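AGR_C_4470p (Agrobacterium tumefaciens str. C58, PDB 2HQV) is of unknown function but belongs to the ChuX/HutX haem-utilisation family, so it may bind or handle haem. Local coordinates at residues Ala63-Trp76 against Ile124-Asp136. Sequence-based numbering, arbitrary orientation.
Sequences AAVSAPADRFDAIW and IKKDNCAAITFVD
Ile124 meets helix 72-76 with two branches: its CD1 lies 3.7 Å from Trp76 CZ3, and its CG2 sits at the edge of the Phe72 ring. Lys126 lies over a face of that ring. Its CG is 3.6 Å from the ring centroid, 4° off the normal, a CH-pi contact. With CG anti to the backbone N (chi1 177°) and the rest of the chain extended, the lysine runs across the ring to Asp73. There NZ forms a salt bridge to Asp73 OD1 at 2.6 Å, meeting it from above the carboxylate plane. Glu107 is a second acidic partner of NZ. Cys129 SG touches the edge of Phe72 and the methyl of Ala69. One water joins Ala69 N to Ala130 O, next to the classic beta bulge that Ala130 and Ala131 form opposite Met150.

From Ile132 on, the strand pairs antiparallel with 64-68, within this chain an outermost strand of the six-stranded sheet. Ile132 exchanges two backbone hydrogen bonds with Ala67, and its CD1 meets Ile75 CD1 tip to tip at 3.6 Å. Thr133 OG1 and Ser66 OG share a hydrogen bond of 2.7 Å across a non-hydrogen-bonded pair. Phe134 exchanges two backbone bonds with Val65; its ring edge faces Ala67 and Ile75, and helix 172-185 packs against it. Asp136 N bonds Ala63 O at 2.8 Å, while its carboxylate pairs with Arg143.

Mainly backbone bonds, with one hydroxyl pair, join strand 64-68, whereas apolar contacts and a lysine holding both ring face and carboxylate fasten the following helix. With two acids beside it, Lys126 likely stays charged.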
ATOM      1  N   ALA A  63      -0.510  21.709 -14.047  1.00 36.30           N
ATOM      2  CA  ALA A  63       0.013  20.349 -13.928  1.00 37.23           C
ATOM      3  C   ALA A  63      -0.576  19.609 -12.725  1.00 35.77           C
ATOM      4  O   ALA A  63      -0.620  18.381 -12.705  1.00 35.37           O
ATOM      5  CB  ALA A  63       1.534  20.385 -13.835  1.00 34.55           C
ATOM      6  N   ALA A  64      -1.021  20.367 -11.729  1.00 37.06           N
ATOM      7  CA  ALA A  64      -1.612  19.799 -10.522  1.00 36.71           C
ATOM      8  C   ALA A  64      -2.873  20.582 -10.168  1.00 36.81           C
ATOM      9  O   ALA A  64      -2.805  21.642  -9.550  1.00 37.04           O
ATOM     10  CB  ALA A  64      -0.613  19.853  -9.373  1.00 36.17           C
ATOM     11  N   VAL A  65      -4.022  20.058 -10.579  1.00 36.52           N
ATOM     12  CA  VAL A  65      -5.301  20.705 -10.322  1.00 35.92           C
ATOM     13  C   VAL A  65      -6.044  19.880  -9.287  1.00 36.23           C
ATOM     14  O   VAL A  65      -6.300  18.696  -9.505  1.00 32.75           O
ATOM     15  CB  VAL A  65      -6.154  20.784 -11.610  1.00 37.42           C
ATOM     16  CG1 VAL A  65      -7.471  21.499 -11.326  1.00 36.29           C
ATOM     17  CG2 VAL A  65      -5.378  21.504 -12.704  1.00 35.40           C
ATOM     18  N   SER A  66      -6.387  20.508  -8.165  1.00 34.85           N
ATOM     19  CA  SER A  66      -7.089  19.824  -7.081  1.00 37.13           C
ATOM     20  C   SER A  66      -8.584  20.120  -6.999  1.00 37.12           C
ATOM     21  O   SER A  66      -9.034  21.227  -7.295  1.00 35.05           O
ATOM     22  CB  SER A  66      -6.455  20.183  -5.733  1.00 36.66           C
ATOM     23  OG  SER A  66      -5.110  19.756  -5.658  1.00 34.94           O
ATOM     24  N   ALA A  67      -9.340  19.110  -6.585  1.00 36.50           N
ATOM     25  CA  ALA A  67     -10.776  19.223  -6.398  1.00 36.19           C
ATOM     26  C   ALA A  67     -10.970  19.021  -4.901  1.00 37.33           C
ATOM     27  O   ALA A  67     -10.131  18.401  -4.249  1.00 35.82           O
ATOM     28  CB  ALA A  67     -11.505  18.125  -7.177  1.00 36.32           C
ATOM     29  N   PRO A  68     -12.065  19.552  -4.331  1.00 37.53           N
ATOM     30  CA  PRO A  68     -12.304  19.384  -2.893  1.00 37.63           C
ATOM     31  C   PRO A  68     -12.669  17.935  -2.541  1.00 37.60           C
ATOM     32  O   PRO A  68     -13.295  17.228  -3.336  1.00 36.61           O
ATOM     33  CB  PRO A  68     -13.435  20.370  -2.617  1.00 39.43           C
ATOM     34  CG  PRO A  68     -14.201  20.375  -3.916  1.00 41.71           C
ATOM     35  CD  PRO A  68     -13.098  20.403  -4.949  1.00 38.67           C
ATOM     36  N   ALA A  69     -12.269  17.501  -1.352  1.00 36.34           N
ATOM     37  CA  ALA A  69     -12.528  16.141  -0.890  1.00 38.10           C
ATOM     38  C   ALA A  69     -13.986  15.692  -1.036  1.00 38.41           C
ATOM     39  O   ALA A  69     -14.256  14.507  -1.231  1.00 36.94           O
ATOM     40  CB  ALA A  69     -12.079  15.996   0.560  1.00 38.39           C
ATOM     41  N   ASP A  70     -14.923  16.631  -0.948  1.00 38.35           N
ATOM     42  CA  ASP A  70     -16.336  16.287  -1.064  1.00 39.87           C
ATOM     43  C   ASP A  70     -16.723  15.772  -2.453  1.00 38.58           C
ATOM     44  O   ASP A  70     -17.831  15.287  -2.647  1.00 38.92           O
ATOM     45  CB  ASP A  70     -17.215  17.486  -0.685  1.00 44.02           C
ATOM     46  CG  ASP A  70     -17.012  18.674  -1.600  1.00 46.04           C
ATOM     47  OD1 ASP A  70     -17.252  18.535  -2.815  1.00 46.03           O
ATOM     48  OD2 ASP A  70     -16.620  19.748  -1.099  1.00 49.92           O
ATOM     49  N   ARG A  71     -15.812  15.877  -3.415  1.00 37.13           N
ATOM     50  CA  ARG A  71     -16.070  15.390  -4.767  1.00 36.06           C
ATOM     51  C   ARG A  71     -15.657  13.912  -4.916  1.00 35.32           C
ATOM     52  O   ARG A  71     -15.739  13.343  -6.008  1.00 33.43           O
ATOM     53  CB  ARG A  71     -15.312  16.244  -5.794  1.00 38.86           C
ATOM     54  CG  ARG A  71     -15.863  17.665  -5.991  1.00 41.69           C
ATOM     55  CD  ARG A  71     -17.336  17.644  -6.406  1.00 44.46           C
ATOM     56  NE  ARG A  71     -18.227  17.529  -5.254  1.00 46.08           N
ATOM     57  CZ  ARG A  71     -19.469  17.047  -5.299  1.00 48.16           C
ATOM     58  NH1 ARG A  71     -19.986  16.619  -6.443  1.00 47.74           N
ATOM     59  NH2 ARG A  71     -20.201  17.008  -4.192  1.00 49.44           N
ATOM     60  N   PHE A  72     -15.236  13.296  -3.812  1.00 32.90           N
ATOM     61  CA  PHE A  72     -14.788  11.899  -3.810  1.00 33.34           C
ATOM     62  C   PHE A  72     -15.710  10.958  -4.594  1.00 33.45           C
ATOM     63  O   PHE A  72     -15.283  10.332  -5.564  1.00 30.84           O
ATOM     64  CB  PHE A  72     -14.631  11.411  -2.364  1.00 32.45           C
ATOM     65  CG  PHE A  72     -14.011  10.034  -2.232  1.00 35.13           C
ATOM     66  CD1 PHE A  72     -14.768   8.886  -2.446  1.00 34.88           C
ATOM     67  CD2 PHE A  72     -12.677   9.894  -1.862  1.00 34.55           C
ATOM     68  CE1 PHE A  72     -14.206   7.617  -2.288  1.00 35.44           C
ATOM     69  CE2 PHE A  72     -12.102   8.634  -1.701  1.00 35.93           C
ATOM     70  CZ  PHE A  72     -12.867   7.492  -1.914  1.00 36.68           C
ATOM     71  N   ASP A  73     -16.969  10.864  -4.174  1.00 33.37           N
ATOM     72  CA  ASP A  73     -17.947   9.998  -4.835  1.00 34.06           C
ATOM     73  C   ASP A  73     -18.182  10.328  -6.311  1.00 32.85           C
ATOM     74  O   ASP A  73     -18.268   9.427  -7.144  1.00 33.89           O
ATOM     75  CB  ASP A  73     -19.281  10.064  -4.084  1.00 38.32           C
ATOM     76  CG  ASP A  73     -19.306   9.171  -2.862  1.00 41.98           C
ATOM     77  OD1 ASP A  73     -18.316   9.158  -2.104  1.00 41.76           O
ATOM     78  OD2 ASP A  73     -20.323   8.481  -2.660  1.00 47.37           O
ATOM     79  N   ALA A  74     -18.300  11.611  -6.635  1.00 29.80           N
ATOM     80  CA  ALA A  74     -18.536  12.013  -8.020  1.00 31.06           C
ATOM     81  C   ALA A  74     -17.365  11.618  -8.910  1.00 30.74           C
ATOM     82  O   ALA A  74     -17.549  11.126 -10.031  1.00 28.54           O
ATOM     83  CB  ALA A  74     -18.761  13.522  -8.103  1.00 32.89           C
ATOM     84  N   ILE A  75     -16.155  11.834  -8.409  1.00 30.13           N
ATOM     85  CA  ILE A  75     -14.960  11.510  -9.170  1.00 31.25           C
ATOM     86  C   ILE A  75     -14.797  10.004  -9.339  1.00 31.18           C
ATOM     87  O   ILE A  75     -14.467   9.530 -10.430  1.00 29.66           O
ATOM     88  CB  ILE A  75     -13.713  12.148  -8.512  1.00 29.93           C
ATOM     89  CG1 ILE A  75     -13.809  13.676  -8.658  1.00 32.07           C
ATOM     90  CG2 ILE A  75     -12.429  11.617  -9.156  1.00 28.93           C
ATOM     91  CD1 ILE A  75     -12.736  14.470  -7.909  1.00 34.06           C
ATOM     92  N   TRP A  76     -15.042   9.248  -8.274  1.00 31.00           N
ATOM     93  CA  TRP A  76     -14.939   7.796  -8.356  1.00 33.02           C
ATOM     94  C   TRP A  76     -15.954   7.268  -9.375  1.00 33.30           C
ATOM     95  O   TRP A  76     -15.622   6.443 -10.220  1.00 31.86           O
ATOM     96  CB  TRP A  76     -15.198   7.166  -6.986  1.00 32.77           C
ATOM     97  CG  TRP A  76     -14.993   5.696  -6.964  1.00 34.05           C
ATOM     98  CD1 TRP A  76     -15.933   4.731  -7.193  1.00 34.64           C
ATOM     99  CD2 TRP A  76     -13.759   5.005  -6.725  1.00 35.17           C
ATOM    100  NE1 TRP A  76     -15.361   3.486  -7.112  1.00 35.30           N
ATOM    101  CE2 TRP A  76     -14.027   3.622  -6.832  1.00 35.44           C
ATOM    102  CE3 TRP A  76     -12.449   5.421  -6.442  1.00 34.98           C
ATOM    103  CZ2 TRP A  76     -13.036   2.645  -6.651  1.00 33.47           C
ATOM    104  CZ3 TRP A  76     -11.459   4.450  -6.263  1.00 33.14           C
ATOM    105  CH2 TRP A  76     -11.762   3.078  -6.375  1.00 35.29           C
ATOM    106  N   ILE A 124     -11.042   1.649   1.102  1.00 28.69           N
ATOM    107  CA  ILE A 124     -10.424   2.965   1.066  1.00 28.18           C
ATOM    108  C   ILE A 124     -10.933   3.806   2.245  1.00 29.76           C
ATOM    109  O   ILE A 124     -12.148   3.907   2.460  1.00 27.45           O
ATOM    110  CB  ILE A 124     -10.757   3.661  -0.266  1.00 27.92           C
ATOM    111  CG1 ILE A 124     -10.201   2.825  -1.427  1.00 26.75           C
ATOM    112  CG2 ILE A 124     -10.199   5.076  -0.280  1.00 30.58           C
ATOM    113  CD1 ILE A 124     -10.452   3.411  -2.806  1.00 29.79           C
ATOM    114  N   LYS A 125     -10.019   4.402   3.009  1.00 29.00           N
ATOM    115  CA  LYS A 125     -10.437   5.221   4.146  1.00 31.96           C
ATOM    116  C   LYS A 125     -10.796   6.610   3.625  1.00 31.62           C
ATOM    117  O   LYS A 125     -10.040   7.577   3.773  1.00 30.79           O
ATOM    118  CB  LYS A 125      -9.334   5.311   5.209  1.00 33.72           C
ATOM    119  CG  LYS A 125      -9.865   5.787   6.570  1.00 37.33           C
ATOM    120  CD  LYS A 125      -8.801   5.778   7.658  1.00 40.26           C
ATOM    121  CE  LYS A 125      -9.368   6.294   8.982  1.00 44.29           C
ATOM    122  NZ  LYS A 125      -8.338   6.257  10.063  1.00 47.54           N
ATOM    123  N   LYS A 126     -11.971   6.672   3.007  1.00 29.54           N
ATOM    124  CA  LYS A 126     -12.508   7.877   2.403  1.00 32.42           C
ATOM    125  C   LYS A 126     -12.517   9.100   3.309  1.00 32.79           C
ATOM    126  O   LYS A 126     -12.269  10.207   2.844  1.00 30.27           O
ATOM    127  CB  LYS A 126     -13.931   7.608   1.891  1.00 32.81           C
ATOM    128  CG  LYS A 126     -14.630   8.820   1.297  1.00 34.93           C
ATOM    129  CD  LYS A 126     -16.098   8.530   0.999  1.00 36.79           C
ATOM    130  CE  LYS A 126     -16.849   9.806   0.636  1.00 40.07           C
ATOM    131  NZ  LYS A 126     -18.314   9.588   0.473  1.00 38.59           N
ATOM    132  N   ASP A 127     -12.789   8.912   4.598  1.00 33.12           N
ATOM    133  CA  ASP A 127     -12.835  10.063   5.489  1.00 36.30           C
ATOM    134  C   ASP A 127     -11.464  10.675   5.763  1.00 34.44           C
ATOM    135  O   ASP A 127     -11.362  11.703   6.420  1.00 35.06           O
ATOM    136  CB  ASP A 127     -13.572   9.714   6.794  1.00 37.08           C
ATOM    137  CG  ASP A 127     -12.762   8.836   7.734  1.00 38.97           C
ATOM    138  OD1 ASP A 127     -11.717   8.282   7.337  1.00 37.96           O
ATOM    139  OD2 ASP A 127     -13.196   8.695   8.893  1.00 37.60           O
ATOM    140  N   ASN A 128     -10.414  10.054   5.235  1.00 34.08           N
ATOM    141  CA  ASN A 128      -9.050  10.569   5.402  1.00 35.16           C
ATOM    142  C   ASN A 128      -8.674  11.486   4.234  1.00 33.39           C
ATOM    143  O   ASN A 128      -7.649  12.164   4.270  1.00 32.45           O
ATOM    144  CB  ASN A 128      -8.031   9.426   5.436  1.00 36.03           C
ATOM    145  CG  ASN A 128      -7.788   8.879   6.835  1.00 41.16           C
ATOM    146  OD1 ASN A 128      -6.847   8.108   7.051  1.00 42.41           O
ATOM    147  ND2 ASN A 128      -8.630   9.262   7.785  1.00 38.49           N
ATOM    148  N   CYS A 129      -9.501  11.492   3.193  1.00 34.35           N
ATOM    149  CA  CYS A 129      -9.217  12.289   2.003  1.00 33.41           C
ATOM    150  C   CYS A 129      -9.316  13.786   2.265  1.00 35.17           C
ATOM    151  O   CYS A 129     -10.332  14.281   2.770  1.00 35.10           O
ATOM    152  CB  CYS A 129     -10.156  11.891   0.865  1.00 33.56           C
ATOM    153  SG  CYS A 129      -9.801  12.722  -0.700  1.00 30.95           S
ATOM    154  N   ALA A 130      -8.256  14.504   1.913  1.00 33.42           N
ATOM    155  CA  ALA A 130      -8.209  15.945   2.125  1.00 35.32           C
ATOM    156  C   ALA A 130      -8.329  16.684   0.800  1.00 35.39           C
ATOM    157  O   ALA A 130      -8.749  17.841   0.757  1.00 35.57           O
ATOM    158  CB  ALA A 130      -6.900  16.322   2.819  1.00 34.53           C
ATOM    159  N   ALA A 131      -7.969  16.002  -0.283  1.00 33.98           N
ATOM    160  CA  ALA A 131      -8.024  16.596  -1.608  1.00 32.34           C
ATOM    161  C   ALA A 131      -7.847  15.519  -2.667  1.00 32.45           C
ATOM    162  O   ALA A 131      -7.399  14.413  -2.374  1.00 31.89           O
ATOM    163  CB  ALA A 131      -6.920  17.649  -1.748  1.00 32.42           C
ATOM    164  N   ILE A 132      -8.219  15.845  -3.895  1.00 30.26           N
ATOM    165  CA  ILE A 132      -8.075  14.927  -5.018  1.00 30.88           C
ATOM    166  C   ILE A 132      -7.395  15.776  -6.083  1.00 31.61           C
ATOM    167  O   ILE A 132      -7.984  16.731  -6.590  1.00 32.35           O
ATOM    168  CB  ILE A 132      -9.449  14.429  -5.509  1.00 30.96           C
ATOM    169  CG1 ILE A 132     -10.153  13.680  -4.370  1.00 28.40           C
ATOM    170  CG2 ILE A 132      -9.271  13.505  -6.725  1.00 30.50           C
ATOM    171  CD1 ILE A 132     -11.599  13.402  -4.619  1.00 27.64           C
ATOM    172  N   THR A 133      -6.150  15.438  -6.398  1.00 29.69           N
ATOM    173  CA  THR A 133      -5.368  16.210  -7.359  1.00 28.81           C
ATOM    174  C   THR A 133      -5.093  15.502  -8.675  1.00 29.87           C
ATOM    175  O   THR A 133      -4.548  14.395  -8.697  1.00 24.03           O
ATOM    176  CB  THR A 133      -4.009  16.602  -6.753  1.00 29.75           C
ATOM    177  OG1 THR A 133      -4.221  17.167  -5.453  1.00 25.92           O
ATOM    178  CG2 THR A 133      -3.290  17.608  -7.662  1.00 29.03           C
ATOM    179  N   PHE A 134      -5.461  16.171  -9.766  1.00 28.52           N
ATOM    180  CA  PHE A 134      -5.256  15.652 -11.110  1.00 29.57           C
ATOM    181  C   PHE A 134      -3.868  16.109 -11.546  1.00 31.50           C
ATOM    182  O   PHE A 134      -3.627  17.308 -11.717  1.00 30.75           O
ATOM    183  CB  PHE A 134      -6.329  16.205 -12.060  1.00 29.27           C
ATOM    184  CG  PHE A 134      -7.725  15.797 -11.695  1.00 28.15           C
ATOM    185  CD1 PHE A 134      -8.376  16.378 -10.609  1.00 29.99           C
ATOM    186  CD2 PHE A 134      -8.380  14.807 -12.421  1.00 29.42           C
ATOM    187  CE1 PHE A 134      -9.660  15.980 -10.250  1.00 30.02           C
ATOM    188  CE2 PHE A 134      -9.663  14.396 -12.076  1.00 31.44           C
ATOM    189  CZ  PHE A 134     -10.311  14.979 -10.987  1.00 31.04           C
ATOM    190  N   VAL A 135      -2.960  15.149 -11.709  1.00 30.95           N
ATOM    191  CA  VAL A 135      -1.581  15.441 -12.087  1.00 29.44           C
ATOM    192  C   VAL A 135      -1.323  15.108 -13.556  1.00 30.60           C
ATOM    193  O   VAL A 135      -1.468  13.968 -13.988  1.00 29.73           O
ATOM    194  CB  VAL A 135      -0.611  14.656 -11.177  1.00 30.04           C
ATOM    195  CG1 VAL A 135       0.833  15.016 -11.492  1.00 29.14           C
ATOM    196  CG2 VAL A 135      -0.935  14.957  -9.711  1.00 28.87           C
ATOM    197  N   ASP A 136      -0.945  16.132 -14.313  1.00 31.65           N
ATOM    198  CA  ASP A 136      -0.686  16.011 -15.744  1.00 31.54           C
ATOM    199  C   ASP A 136       0.705  16.596 -15.987  1.00 33.73           C
ATOM    200  O   ASP A 136       0.862  17.809 -16.101  1.00 31.56           O
ATOM    201  CB  ASP A 136      -1.755  16.812 -16.509  1.00 28.64           C
ATOM    202  CG  ASP A 136      -1.564  16.779 -18.016  1.00 30.86           C
ATOM    203  OD1 ASP A 136      -0.492  16.332 -18.488  1.00 26.68           O
ATOM    204  OD2 ASP A 136      -2.498  17.212 -18.732  1.00 28.45           O
TER
HETATM  205  O   HOH W   1     -11.025  19.379   0.295  1.00 50.56           O
HETATM  206  O   HOH W   2     -18.039  12.236  -1.658  1.00 31.98           O